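Local atomic coordinates of putative Glycosidase (Bacteroides thetaiotaomicron, PDB entry 3R67), a protein that is a putative glycosidase whose fold is rich in beta strand and nearly without helix, probably a five-bladed beta-propeller. Residues L131-Y136 with T215-W220; W201-W204 with F208-V211. All blocks are in the same frame, centred on the assembly; numbering follows the deposited sequence.

Contact 1. Residues L131-Y136 with T215-W220; sequences LYVMLY and TDLINW
Val133 and Leu217 meet with their side chains crossing at about a right angle, and both methyls of the valine take part. CG1 stands anti to the backbone N (chi1 179°) and lies 3.9 Å from the main-chain O of Leu217, while CG2, on the branch beside the nitrogen, comes within 4.1 Å of Leu217 CD1. Two residues along the strand, Leu135 also faces the loop; its CD2 approaches the indole of Trp220 obliquely, 4.4 Å from NE1. These are van der Waals approaches, of which only the valine-leucine methyl pair joins two apolar groups. The touching residues are all buried, and Ile182, on strand 180-187 of the facing sheet, packs against Val133, Leu135 and Trp220 alike.

The shape of the 215-220 loop is set from within. Asp216 OD1 accepts two backbone N-H groups. That of Ile218 comes from above the carboxylate plane, whereas Asn219 N, 2.8 Å from Asp216 OD1, arrives on the syn side and only 18° out of plane. The second oxygen, OD2, takes the amide ND2 of Asn219 at 2.9 Å, also on its syn side, and the nearly straight bond (168°) lies close to the amide plane. Three donors thus grip one carboxylate and should hold it in a fixed rotation. Farther round the loop, Trp220 NE1 makes a weak bond to Leu217 O, 2.9 Å away, which ties the indole back to the same carbonyl that Val133 CG1 touches. Lys166 reaches the other end of the Asn219 amide at OD1, and Ser214 OG bonds to the loop backbone.

Asp216 OD1 accepting from the backbone N two and three residues on defines an Asx turn within a wider Asx motif, here shaping a connection between strands 210-214 and 221-222 that packs on the sheet containing strand 132-139.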
# COMPACT_ATOMS: atom_id res chain seq x y z
N LEU A 131 2.84 -6.34 17.43
CA LEU A 131 1.52 -5.92 17.00
C LEU A 131 1.56 -5.47 15.53
O LEU A 131 2.24 -4.49 15.21
CB LEU A 131 0.95 -4.81 17.89
CG LEU A 131 -0.50 -4.42 17.59
CD1 LEU A 131 -1.46 -5.54 18.00
CD2 LEU A 131 -0.87 -3.10 18.29
N TYR A 132 0.83 -6.20 14.65
CA TYR A 132 0.72 -5.83 13.23
C TYR A 132 -0.33 -4.75 13.08
O TYR A 132 -1.45 -4.89 13.58
CB TYR A 132 0.41 -7.04 12.33
CG TYR A 132 1.54 -8.04 12.30
CD1 TYR A 132 2.58 -7.92 11.37
CD2 TYR A 132 1.60 -9.09 13.21
CE1 TYR A 132 3.65 -8.81 11.38
CE2 TYR A 132 2.67 -9.97 13.23
CZ TYR A 132 3.69 -9.84 12.30
OH TYR A 132 4.72 -10.72 12.31
N VAL A 133 0.04 -3.65 12.42
CA VAL A 133 -0.85 -2.52 12.23
C VAL A 133 -1.13 -2.41 10.73
O VAL A 133 -0.22 -2.19 9.92
CB VAL A 133 -0.26 -1.22 12.85
CG1 VAL A 133 -1.19 -0.02 12.63
CG2 VAL A 133 0.03 -1.41 14.33
N MSE A 134 -2.40 -2.58 10.37
CA MSE A 134 -2.83 -2.49 8.99
C MSE A 134 -3.58 -1.21 8.73
O MSE A 134 -4.49 -0.87 9.49
CB MSE A 134 -3.72 -3.67 8.61
CG MSE A 134 -4.26 -3.60 7.16
SE MSE A 134 -5.86 -4.67 6.87
CE MSE A 134 -5.09 -6.29 7.06
N LEU A 135 -3.20 -0.50 7.66
CA LEU A 135 -3.84 0.71 7.16
C LEU A 135 -4.45 0.39 5.84
O LEU A 135 -3.72 -0.02 4.93
CB LEU A 135 -2.84 1.87 7.07
CG LEU A 135 -2.32 2.41 8.39
CD1 LEU A 135 -1.02 3.06 8.20
CD2 LEU A 135 -3.33 3.30 9.09
N TYR A 136 -5.78 0.48 5.73
CA TYR A 136 -6.46 0.12 4.49
C TYR A 136 -7.58 1.10 4.17
O TYR A 136 -7.92 1.96 4.99
CB TYR A 136 -7.03 -1.31 4.66
CG TYR A 136 -8.15 -1.42 5.67
CD1 TYR A 136 -7.88 -1.53 7.04
CD2 TYR A 136 -9.49 -1.49 5.27
CE1 TYR A 136 -8.90 -1.61 7.98
CE2 TYR A 136 -10.52 -1.60 6.20
CZ TYR A 136 -10.23 -1.66 7.56
OH TYR A 136 -11.23 -1.79 8.49
N THR A 215 0.06 8.53 18.97
CA THR A 215 0.73 8.08 20.19
C THR A 215 0.26 6.65 20.52
O THR A 215 0.78 6.03 21.45
CB THR A 215 0.50 9.04 21.36
OG1 THR A 215 -0.89 9.14 21.64
CG2 THR A 215 1.11 10.42 21.12
N ASP A 216 -0.73 6.13 19.77
CA ASP A 216 -1.29 4.81 20.08
C ASP A 216 -1.45 3.91 18.83
O ASP A 216 -1.97 2.79 18.99
CB ASP A 216 -2.67 4.99 20.75
CG ASP A 216 -3.71 5.76 19.94
OD1 ASP A 216 -3.57 5.84 18.70
OD2 ASP A 216 -4.69 6.23 20.55
N LEU A 217 -1.05 4.39 17.61
CA LEU A 217 -1.09 3.66 16.32
C LEU A 217 -2.51 3.45 15.75
O LEU A 217 -2.66 2.95 14.63
CB LEU A 217 -0.43 2.27 16.44
CG LEU A 217 1.06 2.26 16.76
CD1 LEU A 217 1.46 0.96 17.32
CD2 LEU A 217 1.90 2.61 15.54
N ILE A 218 -3.54 3.87 16.50
CA ILE A 218 -4.95 3.71 16.12
C ILE A 218 -5.54 5.07 15.70
O ILE A 218 -6.16 5.17 14.64
CB ILE A 218 -5.72 3.08 17.32
CG1 ILE A 218 -5.15 1.68 17.71
CG2 ILE A 218 -7.23 3.06 17.14
CD1 ILE A 218 -4.98 0.69 16.68
N ASN A 219 -5.34 6.11 16.54
CA ASN A 219 -5.85 7.46 16.33
C ASN A 219 -4.74 8.32 15.78
O ASN A 219 -3.75 8.57 16.47
CB ASN A 219 -6.39 8.02 17.64
CG ASN A 219 -7.53 7.19 18.19
OD1 ASN A 219 -8.64 7.16 17.65
ND2 ASN A 219 -7.27 6.49 19.28
N TRP A 220 -4.89 8.73 14.51
CA TRP A 220 -3.91 9.50 13.77
C TRP A 220 -4.40 10.92 13.59
O TRP A 220 -5.58 11.15 13.37
CB TRP A 220 -3.61 8.84 12.42
CG TRP A 220 -2.91 7.52 12.58
CD1 TRP A 220 -3.49 6.30 12.81
CD2 TRP A 220 -1.50 7.30 12.61
NE1 TRP A 220 -2.53 5.34 12.95
CE2 TRP A 220 -1.29 5.93 12.85
CE3 TRP A 220 -0.38 8.13 12.42
CZ2 TRP A 220 -0.01 5.36 12.90
CZ3 TRP A 220 0.88 7.58 12.50
CH2 TRP A 220 1.06 6.21 12.73

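Contact 2. Residues W201-W204 with F208-V211; sequences WMYW and FVNV
Trp204 and Asn210 lie side by side on one face of an antiparallel hairpin, pointing the same way. Followed outward from CB, the Trp204 side chain turns between its backbone N and carbonyl carbon (chi1 72°), which carries the indole over towards the partner strand. CD1 comes to 3.6 Å from Asn210 O. NE1 then reaches Asn210 OD1 at 2.7 Å, meeting a lone pair in the carbonyl plane, with the oxygen tilted from the indole plane. The bond is bent (135°). CE2 lies 3.7 Å from Asn210 CB, and next along the benzo ring CZ2 is still 3.6 Å from Asn210 OD1. Ring and amide planes stand 82° apart. Beyond the hairpin the indole meets Phe230 edge-to-face and Phe164 at an inclined angle.

Two backbone bonds, Trp204 N to Asn210 O and Asn210 N to Trp204 O, close the same pair. On the other face Val211 CG2 sits 3.6 Å from Tyr203 CE1, and Val211 CG1 touches Trp201 CE3 at the ring edge, 3.5 Å away.

Asn210 ND2 is bonded to the carbonyls of Met223 and Leu231, so both ends of the buried amide are satisfied, and the opposed donor and acceptor demands should fix its orientation as well as that of the indole.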
# COMPACT_ATOMS: atom_id res chain seq x y z
N TRP A 201 4.71 8.04 13.16
CA TRP A 201 4.57 8.90 11.98
C TRP A 201 4.11 8.14 10.75
O TRP A 201 4.47 6.98 10.57
CB TRP A 201 5.94 9.54 11.67
CG TRP A 201 6.44 10.46 12.75
CD1 TRP A 201 7.01 10.10 13.94
CD2 TRP A 201 6.46 11.89 12.73
NE1 TRP A 201 7.31 11.21 14.68
CE2 TRP A 201 6.99 12.33 13.96
CE3 TRP A 201 6.06 12.85 11.78
CZ2 TRP A 201 7.15 13.69 14.27
CZ3 TRP A 201 6.21 14.20 12.09
CH2 TRP A 201 6.74 14.60 13.33
N MSE A 202 3.34 8.82 9.88
CA MSE A 202 2.95 8.22 8.60
C MSE A 202 2.81 9.24 7.49
O MSE A 202 2.35 10.36 7.71
CB MSE A 202 1.63 7.43 8.67
CG MSE A 202 0.38 8.29 8.86
SE MSE A 202 -1.27 7.26 8.73
CE MSE A 202 -0.65 5.88 9.52
N TYR A 203 3.12 8.80 6.27
CA TYR A 203 2.86 9.51 5.03
C TYR A 203 1.58 8.94 4.50
O TYR A 203 1.42 7.72 4.55
CB TYR A 203 4.02 9.39 4.04
CG TYR A 203 5.33 9.91 4.58
CD1 TYR A 203 5.66 11.26 4.49
CD2 TYR A 203 6.24 9.06 5.20
CE1 TYR A 203 6.84 11.76 5.03
CE2 TYR A 203 7.44 9.54 5.73
CZ TYR A 203 7.73 10.89 5.64
OH TYR A 203 8.89 11.37 6.17
N TRP A 204 0.64 9.77 4.07
CA TRP A 204 -0.58 9.22 3.52
C TRP A 204 -1.09 10.15 2.42
O TRP A 204 -0.80 11.34 2.43
CB TRP A 204 -1.66 9.01 4.63
CG TRP A 204 -2.24 10.29 5.14
CD1 TRP A 204 -1.72 11.10 6.11
CD2 TRP A 204 -3.40 10.95 4.64
NE1 TRP A 204 -2.50 12.23 6.24
CE2 TRP A 204 -3.52 12.18 5.33
CE3 TRP A 204 -4.35 10.64 3.64
CZ2 TRP A 204 -4.57 13.07 5.09
CZ3 TRP A 204 -5.36 11.55 3.38
CH2 TRP A 204 -5.47 12.74 4.10
N PHE A 208 -1.92 14.07 -3.05
CA PHE A 208 -0.79 14.75 -2.41
C PHE A 208 -0.42 13.95 -1.20
O PHE A 208 -1.21 13.11 -0.77
CB PHE A 208 -1.08 16.24 -2.06
CG PHE A 208 -2.32 16.42 -1.21
CD1 PHE A 208 -2.27 16.28 0.17
CD2 PHE A 208 -3.54 16.72 -1.80
CE1 PHE A 208 -3.42 16.41 0.95
CE2 PHE A 208 -4.70 16.85 -1.02
CZ PHE A 208 -4.63 16.70 0.34
N VAL A 209 0.75 14.20 -0.61
CA VAL A 209 1.19 13.45 0.56
C VAL A 209 1.13 14.38 1.77
O VAL A 209 1.70 15.47 1.77
CB VAL A 209 2.60 12.83 0.38
CG1 VAL A 209 3.04 12.09 1.63
CG2 VAL A 209 2.64 11.90 -0.84
N ASN A 210 0.40 13.93 2.80
CA ASN A 210 0.32 14.61 4.09
C ASN A 210 1.08 13.76 5.10
O ASN A 210 1.34 12.59 4.84
CB ASN A 210 -1.16 14.85 4.50
CG ASN A 210 -1.38 15.44 5.88
OD1 ASN A 210 -1.90 14.79 6.78
ND2 ASN A 210 -0.89 16.64 6.12
N VAL A 211 1.46 14.35 6.24
CA VAL A 211 2.13 13.62 7.32
C VAL A 211 1.19 13.64 8.52
O VAL A 211 0.66 14.70 8.87
CB VAL A 211 3.55 14.17 7.66
CG1 VAL A 211 4.15 13.45 8.87
CG2 VAL A 211 4.48 14.08 6.45

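How the contacts relate
The centres of the two contacts lie 14 Å apart, and both are buried. Along the chain strand 132-139 comes first, then the hairpin of contact 2, then the loop 215-220, so that the hairpin falls wholly between the two halves of contact 1. Strand 210-214 leads directly from one contact to the other. They also touch: Met202 CE, on strand 199-204, packs 3.4 Å from Trp220 CE2, which places this selenomethionine beside the indole of contact 1. Contact 2 holds neighbouring strands within one sheet, whereas contact 1 connects that region to the separate four-stranded antiparallel sheet, so contact 1 joins two sheets, probably two blades, while contact 2 builds one of them.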